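Side-chain contacts in probable dehydrogenase (Bordetella bronchiseptica, PDB 3MOI), which is a putative NAD(P)-dependent oxidoreductase of the GFO/IDH/MocA family, probably using a bound nicotinamide cofactor on a substrate not yet identified: residues P209-C214 with A374-S379; I3-C8 with D343-L348; D127-T132 with L312-E317. All coordinates share one frame; numbering follows the deposited sequence.

Contact 1. Residues P209-C214 with A374-S379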
loop_
_atom_site.group_PDB
_atom_site.type_symbol
_atom_site.label_atom_id
_atom_site.label_comp_id
_atom_site.label_asym_id
_atom_site.label_seq_id
_atom_site.Cartn_x
_atom_site.Cartn_y
_atom_site.Cartn_z
ATOM N N PRO A 209 17.207 16.552 -8.275
ATOM C CA PRO A 209 16.052 17.192 -7.674
ATOM C C PRO A 209 14.803 17.105 -8.506
ATOM O O PRO A 209 14.244 18.115 -8.902
ATOM C CB PRO A 209 16.517 18.655 -7.522
ATOM C CG PRO A 209 17.437 18.869 -8.608
ATOM C CD PRO A 209 17.995 17.512 -9.047
ATOM N N THR A 210 14.364 15.888 -8.762
ATOM C CA THR A 210 13.105 15.685 -9.369
ATOM C C THR A 210 12.345 14.757 -8.426
ATOM O O THR A 210 12.880 14.284 -7.464
ATOM C CB THR A 210 13.234 15.102 -10.779
ATOM O OG1 THR A 210 11.914 15.015 -11.373
ATOM C CG2 THR A 210 13.880 13.732 -10.754
ATOM N N GLU A 211 11.082 14.500 -8.710
ATOM C CA GLU A 211 10.289 13.706 -7.832
ATOM C C GLU A 211 10.785 12.273 -7.867
ATOM O O GLU A 211 10.856 11.669 -8.914
ATOM C CB GLU A 211 8.815 13.773 -8.243
ATOM C CG GLU A 211 8.120 15.076 -7.878
ATOM C CD GLU A 211 8.357 16.224 -8.835
ATOM O OE1 GLU A 211 8.764 15.935 -9.981
ATOM O OE2 GLU A 211 8.159 17.427 -8.429
ATOM N N GLY A 212 11.125 11.738 -6.715
ATOM C CA GLY A 212 11.380 10.328 -6.581
ATOM C C GLY A 212 10.376 9.485 -5.823
ATOM O O GLY A 212 10.416 8.263 -5.962
ATOM N N ASN A 213 9.474 10.083 -5.028
ATOM C CA ASN A 213 8.374 9.294 -4.425
ATOM C C ASN A 213 7.031 9.963 -4.397
ATOM O O ASN A 213 6.897 11.182 -4.324
ATOM C CB ASN A 213 8.715 8.873 -3.009
ATOM C CG ASN A 213 8.892 10.076 -2.042
ATOM O OD1 ASN A 213 9.701 10.939 -2.268
ATOM N ND2 ASN A 213 8.152 10.094 -0.982
ATOM N N CYS A 214 6.003 9.155 -4.305
ATOM C CA CYS A 214 4.684 9.705 -4.294
ATOM C C CYS A 214 3.762 8.821 -3.573
ATOM O O CYS A 214 3.794 7.640 -3.801
ATOM C CB CYS A 214 4.177 9.777 -5.700
ATOM S SG CYS A 214 2.413 10.177 -5.846
ATOM N N ALA A 374 -2.702 16.647 -11.717
ATOM C CA ALA A 374 -3.484 16.784 -10.514
ATOM C C ALA A 374 -2.672 16.276 -9.317
ATOM O O ALA A 374 -2.776 16.814 -8.197
ATOM C CB ALA A 374 -4.840 16.076 -10.662
ATOM N N VAL A 375 -1.808 15.297 -9.549
ATOM C CA VAL A 375 -0.847 14.868 -8.521
ATOM C C VAL A 375 0.097 16.027 -8.172
ATOM O O VAL A 375 0.355 16.304 -6.981
ATOM C CB VAL A 375 -0.034 13.645 -8.982
ATOM C CG1 VAL A 375 1.170 13.424 -8.051
ATOM C CG2 VAL A 375 -0.971 12.373 -9.039
ATOM N N LEU A 376 0.594 16.736 -9.183
ATOM C CA LEU A 376 1.455 17.869 -8.895
ATOM C C LEU A 376 0.685 18.942 -8.122
ATOM O O LEU A 376 1.211 19.405 -7.113
ATOM C CB LEU A 376 2.102 18.462 -10.141
ATOM C CG LEU A 376 3.230 17.645 -10.803
ATOM C CD1 LEU A 376 3.470 18.131 -12.248
ATOM C CD2 LEU A 376 4.526 17.660 -9.986
ATOM N N GLU A 377 -0.547 19.295 -8.535
ATOM C CA GLU A 377 -1.311 20.296 -7.809
ATOM C C GLU A 377 -1.637 19.873 -6.375
ATOM O O GLU A 377 -1.494 20.685 -5.441
ATOM C CB GLU A 377 -2.595 20.628 -8.518
ATOM C CG GLU A 377 -3.429 21.695 -7.805
ATOM C CD GLU A 377 -4.749 22.054 -8.529
ATOM O OE1 GLU A 377 -4.876 21.772 -9.756
ATOM O OE2 GLU A 377 -5.674 22.609 -7.845
ATOM N N SER A 378 -2.117 18.634 -6.195
ATOM C CA SER A 378 -2.577 18.192 -4.881
ATOM C C SER A 378 -1.411 18.226 -3.903
ATOM O O SER A 378 -1.576 18.556 -2.748
ATOM C CB SER A 378 -3.096 16.775 -4.928
ATOM O OG SER A 378 -3.523 16.389 -3.667
ATOM N N SER A 379 -0.230 17.921 -4.405
ATOM C CA SER A 379 0.926 17.853 -3.581
ATOM C C SER A 379 1.403 19.259 -3.214
ATOM O O SER A 379 1.943 19.471 -2.170
ATOM C CB SER A 379 2.042 17.056 -4.291
ATOM O OG SER A 379 3.214 17.103 -3.503
#
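The carboxylate of Glu211 is held at both oxygens and meets Leu376 through one of them. OE1 is hydrogen-bonded to Thr168 OG1, and OE2 forms a salt bridge with Arg203 NH1. Glu211 OE2 also lies 4.0 Å from Leu376 CD2. The setting is the C-terminal alpha/beta domain of the GFO/IDH/MocA fold, where helix 362-381 packs against the large mixed sheet. Residues 209-212 run in as a loop, and strand 213-220 begins at Asn213. Gly212 and Asn213 both face Gly202 on the neighbouring strand, which makes a classic beta bulge at the strand entrance.

The backbones stay well apart. CA of Glu211 and CA of Leu376 are 9.8 Å apart, so the side chains span the gap. The Glu211 chain bends at its second torsion (chi2 81°), so the carboxylate stands across the gap with a flat side toward the helix. The Leu376 methyl CD2 comes over that side, and the two side chains cross at about a right angle. A partly exposed leucine thus packs on an acid whose charge is already paired with an arginine. This pairing would probably favour the ionised form of the acid.

Further along the strand the contact is purely apolar. Cys214 points toward the helix, and Val375 points back toward residues 209-214. Helix 174-177 also touches Cys214 through Ile174. Val375 packs in addition on Ala199 and Thr201 of strand 194-202. No hydrogen bond joins the two segments, so packing alone connects them. In both Cys214 and Val375 the touching atom lies anti to the backbone N (chi1 170° and 167°). The result is one close approach, Cys214 SG to Val375 CG1 at 4.1 Å, with the other methyl, Val375 CG2, farther from that sulfur at 5.1 Å.

Contact 2. Residues I3-C8 with D343-L348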
loop_
_atom_site.group_PDB
_atom_site.type_symbol
_atom_site.label_atom_id
_atom_site.label_comp_id
_atom_site.label_asym_id
_atom_site.label_seq_id
_atom_site.Cartn_x
_atom_site.Cartn_y
_atom_site.Cartn_z
ATOM N N ILE A 3 1.086 -5.499 -40.515
ATOM C CA ILE A 3 1.294 -4.064 -40.428
ATOM C C ILE A 3 2.755 -3.713 -40.729
ATOM O O ILE A 3 3.671 -4.207 -40.121
ATOM C CB ILE A 3 0.867 -3.556 -39.010
ATOM C CG1 ILE A 3 -0.557 -4.034 -38.690
ATOM C CG2 ILE A 3 0.950 -2.064 -38.889
ATOM C CD1 ILE A 3 -1.516 -4.011 -39.922
ATOM N N ARG A 4 2.955 -2.858 -41.699
ATOM C CA ARG A 4 4.280 -2.419 -42.021
ATOM C C ARG A 4 4.572 -1.149 -41.198
ATOM O O ARG A 4 3.870 -0.142 -41.321
ATOM C CB ARG A 4 4.432 -2.162 -43.524
ATOM C CG ARG A 4 4.215 -3.368 -44.436
ATOM C CD ARG A 4 4.001 -2.962 -45.898
ATOM N NE ARG A 4 2.898 -2.015 -45.970
ATOM C CZ ARG A 4 2.342 -1.538 -47.093
ATOM N NH1 ARG A 4 2.749 -1.934 -48.308
ATOM N NH2 ARG A 4 1.353 -0.645 -46.996
ATOM N N PHE A 5 5.588 -1.252 -40.353
ATOM C CA PHE A 5 5.903 -0.255 -39.353
ATOM C C PHE A 5 7.163 0.464 -39.688
ATOM O O PHE A 5 8.112 -0.167 -40.125
ATOM C CB PHE A 5 6.167 -0.902 -38.006
ATOM C CG PHE A 5 4.993 -0.973 -37.141
ATOM C CD1 PHE A 5 4.312 -2.176 -36.964
ATOM C CD2 PHE A 5 4.536 0.154 -36.486
ATOM C CE1 PHE A 5 3.206 -2.240 -36.118
ATOM C CE2 PHE A 5 3.427 0.094 -35.659
ATOM C CZ PHE A 5 2.778 -1.095 -35.472
ATOM N N GLY A 6 7.173 1.774 -39.464
ATOM C CA GLY A 6 8.435 2.515 -39.369
ATOM C C GLY A 6 8.730 2.870 -37.902
ATOM O O GLY A 6 7.827 3.297 -37.197
ATOM N N ILE A 7 9.971 2.726 -37.449
ATOM C CA ILE A 7 10.330 3.170 -36.120
ATOM C C ILE A 7 10.925 4.543 -36.137
ATOM O O ILE A 7 11.837 4.801 -36.876
ATOM C CB ILE A 7 11.326 2.269 -35.447
ATOM C CG1 ILE A 7 10.797 0.831 -35.415
ATOM C CG2 ILE A 7 11.542 2.764 -34.033
ATOM C CD1 ILE A 7 11.549 -0.065 -34.458
ATOM N N CYS A 8 10.419 5.450 -35.316
ATOM C CA CYS A 8 10.873 6.864 -35.365
ATOM C C CYS A 8 11.407 7.255 -34.024
ATOM O O CYS A 8 10.612 7.531 -33.117
ATOM C CB CYS A 8 9.692 7.769 -35.714
ATOM S SG CYS A 8 9.898 9.552 -35.352
ATOM N N ASP A 343 1.599 -6.951 -27.026
ATOM C CA ASP A 343 0.227 -6.566 -26.805
ATOM C C ASP A 343 -0.086 -5.135 -27.247
ATOM O O ASP A 343 -1.216 -4.854 -27.669
ATOM C CB ASP A 343 -0.154 -6.747 -25.336
ATOM C CG ASP A 343 0.039 -8.183 -24.872
ATOM O OD1 ASP A 343 -0.931 -8.937 -24.614
ATOM O OD2 ASP A 343 1.202 -8.558 -24.805
ATOM N N THR A 344 0.883 -4.228 -27.119
ATOM C CA THR A 344 0.720 -2.916 -27.677
ATOM C C THR A 344 0.397 -3.050 -29.202
ATOM O O THR A 344 -0.553 -2.438 -29.705
ATOM C CB THR A 344 1.991 -2.054 -27.518
ATOM O OG1 THR A 344 2.458 -2.058 -26.181
ATOM C CG2 THR A 344 1.731 -0.646 -27.942
ATOM N N ILE A 345 1.160 -3.863 -29.927
ATOM C CA ILE A 345 0.918 -4.042 -31.341
ATOM C C ILE A 345 -0.471 -4.598 -31.590
ATOM O O ILE A 345 -1.189 -4.117 -32.462
ATOM C CB ILE A 345 1.972 -4.982 -31.966
ATOM C CG1 ILE A 345 3.366 -4.338 -31.874
ATOM C CG2 ILE A 345 1.577 -5.390 -33.361
ATOM C CD1 ILE A 345 4.462 -5.216 -32.337
ATOM N N ASP A 346 -0.879 -5.598 -30.815
ATOM C CA ASP A 346 -2.207 -6.188 -30.991
ATOM C C ASP A 346 -3.315 -5.133 -30.865
ATOM O O ASP A 346 -4.286 -5.144 -31.638
ATOM C CB ASP A 346 -2.480 -7.313 -29.980
ATOM C CG ASP A 346 -1.479 -8.480 -30.085
ATOM O OD1 ASP A 346 -0.752 -8.611 -31.116
ATOM O OD2 ASP A 346 -1.429 -9.284 -29.112
ATOM N N GLU A 347 -3.173 -4.207 -29.914
ATOM C CA GLU A 347 -4.211 -3.220 -29.747
ATOM C C GLU A 347 -4.341 -2.395 -31.028
ATOM O O GLU A 347 -5.423 -2.207 -31.502
ATOM C CB GLU A 347 -3.948 -2.349 -28.550
ATOM C CG GLU A 347 -5.103 -1.530 -28.240
ATOM C CD GLU A 347 -4.889 -0.607 -27.060
ATOM O OE1 GLU A 347 -5.830 0.206 -26.795
ATOM O OE2 GLU A 347 -3.816 -0.692 -26.396
ATOM N N LEU A 348 -3.247 -1.986 -31.646
ATOM C CA LEU A 348 -3.380 -1.271 -32.938
ATOM C C LEU A 348 -3.972 -2.120 -34.069
ATOM O O LEU A 348 -4.904 -1.665 -34.774
ATOM C CB LEU A 348 -2.043 -0.784 -33.426
ATOM C CG LEU A 348 -1.795 0.615 -33.920
ATOM C CD1 LEU A 348 -0.850 0.491 -35.120
ATOM C CD2 LEU A 348 -2.975 1.462 -34.153
#
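This is a buried apolar contact between Phe5, on the first strand of the Rossmann fold, and Ile345 and Leu348 of helix 340-352, a helix from far along the chain. Strand 3-8 is an inner strand of the parallel sheet. It leads into Gly9, Gly11 and Gly14, a pattern consistent with a dinucleotide-binding loop. The contact itself lies earlier, near the middle of the strand.

Phe5 points from the sheet toward the helix, and the far end of its ring does the touching. The shortest approach is Phe5 CZ to Leu348 CD1, 4.0 Å. The two side chains slide past each other in opposite directions, so each lies partly alongside the other. Ile345 adds a looser touch, with its CG2 at 4.5 Å from Phe5 CE1. That methyl lies anti to the backbone N of Ile345. Both helix residues approach the ring obliquely. Ile345 and Leu348 are three positions apart, so they lie on the same side of the helix. Ile3 also points toward the helix, and its CG2 comes to 4.9 Å from Leu348 CD1, just beyond close packing. No hydrogen bond crosses the contact.

The surrounding elements complete the core. Met22 of helix 12-24 touches both Phe5 and Ile345, and Ile92 of strand 90-93 touches both Phe5 and Leu348. Helix 340-352 therefore lies against the Rossmann sheet beside helix 12-24, with Phe5 filling in between them and strand 90-93.

Contact 3. Residues D127-T132 with L312-E317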
loop_
_atom_site.group_PDB
_atom_site.type_symbol
_atom_site.label_atom_id
_atom_site.label_comp_id
_atom_site.label_asym_id
_atom_site.label_seq_id
_atom_site.Cartn_x
_atom_site.Cartn_y
_atom_site.Cartn_z
ATOM N N ASP A 127 0.698 -4.998 -20.091
ATOM C CA ASP A 127 1.094 -6.231 -19.453
ATOM C C ASP A 127 -0.092 -7.160 -19.423
ATOM O O ASP A 127 -1.158 -6.755 -18.997
ATOM C CB ASP A 127 1.546 -6.044 -18.020
ATOM C CG ASP A 127 2.895 -5.369 -17.908
ATOM O OD1 ASP A 127 3.463 -5.061 -18.976
ATOM O OD2 ASP A 127 3.342 -5.083 -16.737
ATOM N N PRO A 128 0.081 -8.418 -19.860
ATOM C CA PRO A 128 -1.086 -9.321 -19.809
ATOM C C PRO A 128 -1.613 -9.559 -18.420
ATOM O O PRO A 128 -2.773 -9.842 -18.276
ATOM C CB PRO A 128 -0.555 -10.657 -20.390
ATOM C CG PRO A 128 0.648 -10.275 -21.188
ATOM C CD PRO A 128 1.253 -9.070 -20.456
ATOM N N VAL A 129 -0.801 -9.466 -17.384
ATOM C CA VAL A 129 -1.386 -9.626 -16.052
ATOM C C VAL A 129 -2.457 -8.564 -15.779
ATOM O O VAL A 129 -3.508 -8.876 -15.207
ATOM C CB VAL A 129 -0.344 -9.695 -14.927
ATOM C CG1 VAL A 129 0.622 -10.907 -15.160
ATOM C CG2 VAL A 129 0.404 -8.386 -14.788
ATOM N N VAL A 130 -2.237 -7.339 -16.266
ATOM C CA VAL A 130 -3.210 -6.263 -16.116
ATOM C C VAL A 130 -4.421 -6.491 -16.978
ATOM O O VAL A 130 -5.548 -6.269 -16.578
ATOM C CB VAL A 130 -2.589 -4.929 -16.460
ATOM C CG1 VAL A 130 -3.641 -3.856 -16.480
ATOM C CG2 VAL A 130 -1.409 -4.610 -15.456
ATOM N N ARG A 131 -4.216 -6.958 -18.174
ATOM C CA ARG A 131 -5.357 -7.331 -19.012
ATOM C C ARG A 131 -6.121 -8.461 -18.376
ATOM O O ARG A 131 -7.364 -8.490 -18.392
ATOM C CB ARG A 131 -4.866 -7.767 -20.374
ATOM C CG ARG A 131 -5.947 -8.167 -21.397
ATOM C CD ARG A 131 -5.259 -8.191 -22.791
ATOM N NE ARG A 131 -5.679 -9.331 -23.600
ATOM C CZ ARG A 131 -6.204 -9.245 -24.827
ATOM N NH1 ARG A 131 -6.405 -8.057 -25.426
ATOM N NH2 ARG A 131 -6.543 -10.363 -25.467
ATOM N N THR A 132 -5.390 -9.379 -17.769
ATOM C CA THR A 132 -6.049 -10.498 -17.087
ATOM C C THR A 132 -6.858 -10.024 -15.925
ATOM O O THR A 132 -7.957 -10.526 -15.759
ATOM C CB THR A 132 -5.086 -11.593 -16.625
ATOM O OG1 THR A 132 -4.222 -11.925 -17.711
ATOM C CG2 THR A 132 -5.868 -12.834 -16.172
ATOM N N LEU A 312 -7.559 -9.887 -5.775
ATOM C CA LEU A 312 -6.859 -10.273 -6.966
ATOM C C LEU A 312 -5.433 -9.753 -6.876
ATOM O O LEU A 312 -5.217 -8.647 -6.396
ATOM C CB LEU A 312 -7.533 -9.623 -8.151
ATOM C CG LEU A 312 -8.768 -10.158 -8.847
ATOM C CD1 LEU A 312 -9.574 -11.092 -8.011
ATOM C CD2 LEU A 312 -9.637 -9.044 -9.483
ATOM N N ARG A 313 -4.473 -10.518 -7.397
ATOM C CA ARG A 313 -3.067 -10.126 -7.389
ATOM C C ARG A 313 -2.310 -10.725 -8.574
ATOM O O ARG A 313 -2.545 -11.866 -8.948
ATOM C CB ARG A 313 -2.452 -10.664 -6.120
ATOM C CG ARG A 313 -0.962 -10.455 -5.955
ATOM C CD ARG A 313 -0.475 -11.283 -4.775
ATOM N NE ARG A 313 0.959 -11.110 -4.581
ATOM C CZ ARG A 313 1.729 -11.949 -3.933
ATOM N NH1 ARG A 313 1.242 -13.080 -3.408
ATOM N NH2 ARG A 313 3.003 -11.645 -3.815
ATOM N N ALA A 314 -1.411 -9.951 -9.176
ATOM C CA ALA A 314 -0.700 -10.424 -10.356
ATOM C C ALA A 314 0.301 -11.444 -9.891
ATOM O O ALA A 314 0.849 -11.291 -8.815
ATOM C CB ALA A 314 -0.000 -9.306 -11.080
ATOM N N SER A 315 0.505 -12.493 -10.688
ATOM C CA SER A 315 1.498 -13.510 -10.399
ATOM C C SER A 315 2.471 -13.616 -11.559
ATOM O O SER A 315 2.271 -13.002 -12.632
ATOM C CB SER A 315 0.792 -14.848 -10.205
ATOM O OG SER A 315 0.551 -15.496 -11.449
ATOM N N PRO A 316 3.500 -14.433 -11.386
ATOM C CA PRO A 316 4.400 -14.707 -12.507
ATOM C C PRO A 316 3.758 -15.415 -13.703
ATOM O O PRO A 316 4.301 -15.369 -14.780
ATOM C CB PRO A 316 5.467 -15.636 -11.890
ATOM C CG PRO A 316 5.242 -15.608 -10.434
ATOM C CD PRO A 316 3.774 -15.330 -10.268
ATOM N N GLU A 317 2.622 -16.066 -13.502
ATOM C CA GLU A 317 1.950 -16.808 -14.557
ATOM C C GLU A 317 0.564 -16.221 -14.928
ATOM O O GLU A 317 -0.040 -16.636 -15.910
ATOM C CB GLU A 317 1.816 -18.289 -14.140
ATOM C CG GLU A 317 2.722 -19.288 -14.912
ATOM C CD GLU A 317 3.969 -19.814 -14.138
ATOM O OE1 GLU A 317 3.885 -20.162 -12.910
ATOM O OE2 GLU A 317 5.042 -19.893 -14.808
#
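Val129, in the first turn of helix 128-139, and Ala314, at the end of strand 310-314, bring their CA atoms to 5.8 Å of each other. This is a helix-on-sheet contact in the C-terminal alpha/beta domain of the GFO/IDH/MocA fold. It joins the start of the helix to the point where the strand turns into a loop. Asp127 occupies the N-cap position, although its side chain makes no capping bond.

With the backbones so close, short side chains suffice. Val129 and Ala314 point toward each other, and Val129 CG2 lies 3.8 Å from Ala314 CB. The first torsion of Val129 (chi1 -60°) puts CG2 in the crowded position between the backbone N and the carbonyl carbon. Its other branch, CG1, meets the backbone of the next residue, 3.7 Å from Ser315 O. This is van der Waals contact, and no hydrogen bond crosses between the segments.

Beyond Ser315 the chain folds into an ST turn, in which Ser315 OG accepts from Glu317 N at 3.0 Å. The same hydroxyl is hydrogen-bonded to Glu329 OE2 on strand 326-331. Arg313 forms a salt bridge with Glu240 of the second subunit, so the strand takes part in the dimer contact as well.

On the helix, the carbonyl oxygen of Pro128 has two donors, both from Thr132. Thr132 N makes the helical bond to Pro128 O at 2.7 Å. Thr132 OG1, which also bonds Ile333 N, comes in from the opposite face of the carbonyl plane, 39° out of it, at 2.6 Å from Pro128 O.

Contacts 1 and 3 reach the same mixed sheet of the C-terminal domain, with centres 27 Å apart. Contact 2 lies in the Rossmann domain, on the other side of the chain's centre from contact 1, their centres 32 Å apart. Contacts 2 and 3 are neighbours: Asp343 OD1 lies 4.0 Å from Pro128 CG. Along the chain the first segments come in the order 3-8, 127-132, 209-214, and the partners in the order 312-317, 343-348, 374-379. Both segments of contact 3 fall between those of contact 2, while contact 1 alternates with each. Helices 340-352 and 362-381 are consecutive, so the C-terminal part of the chain packs first on one domain, then on the other.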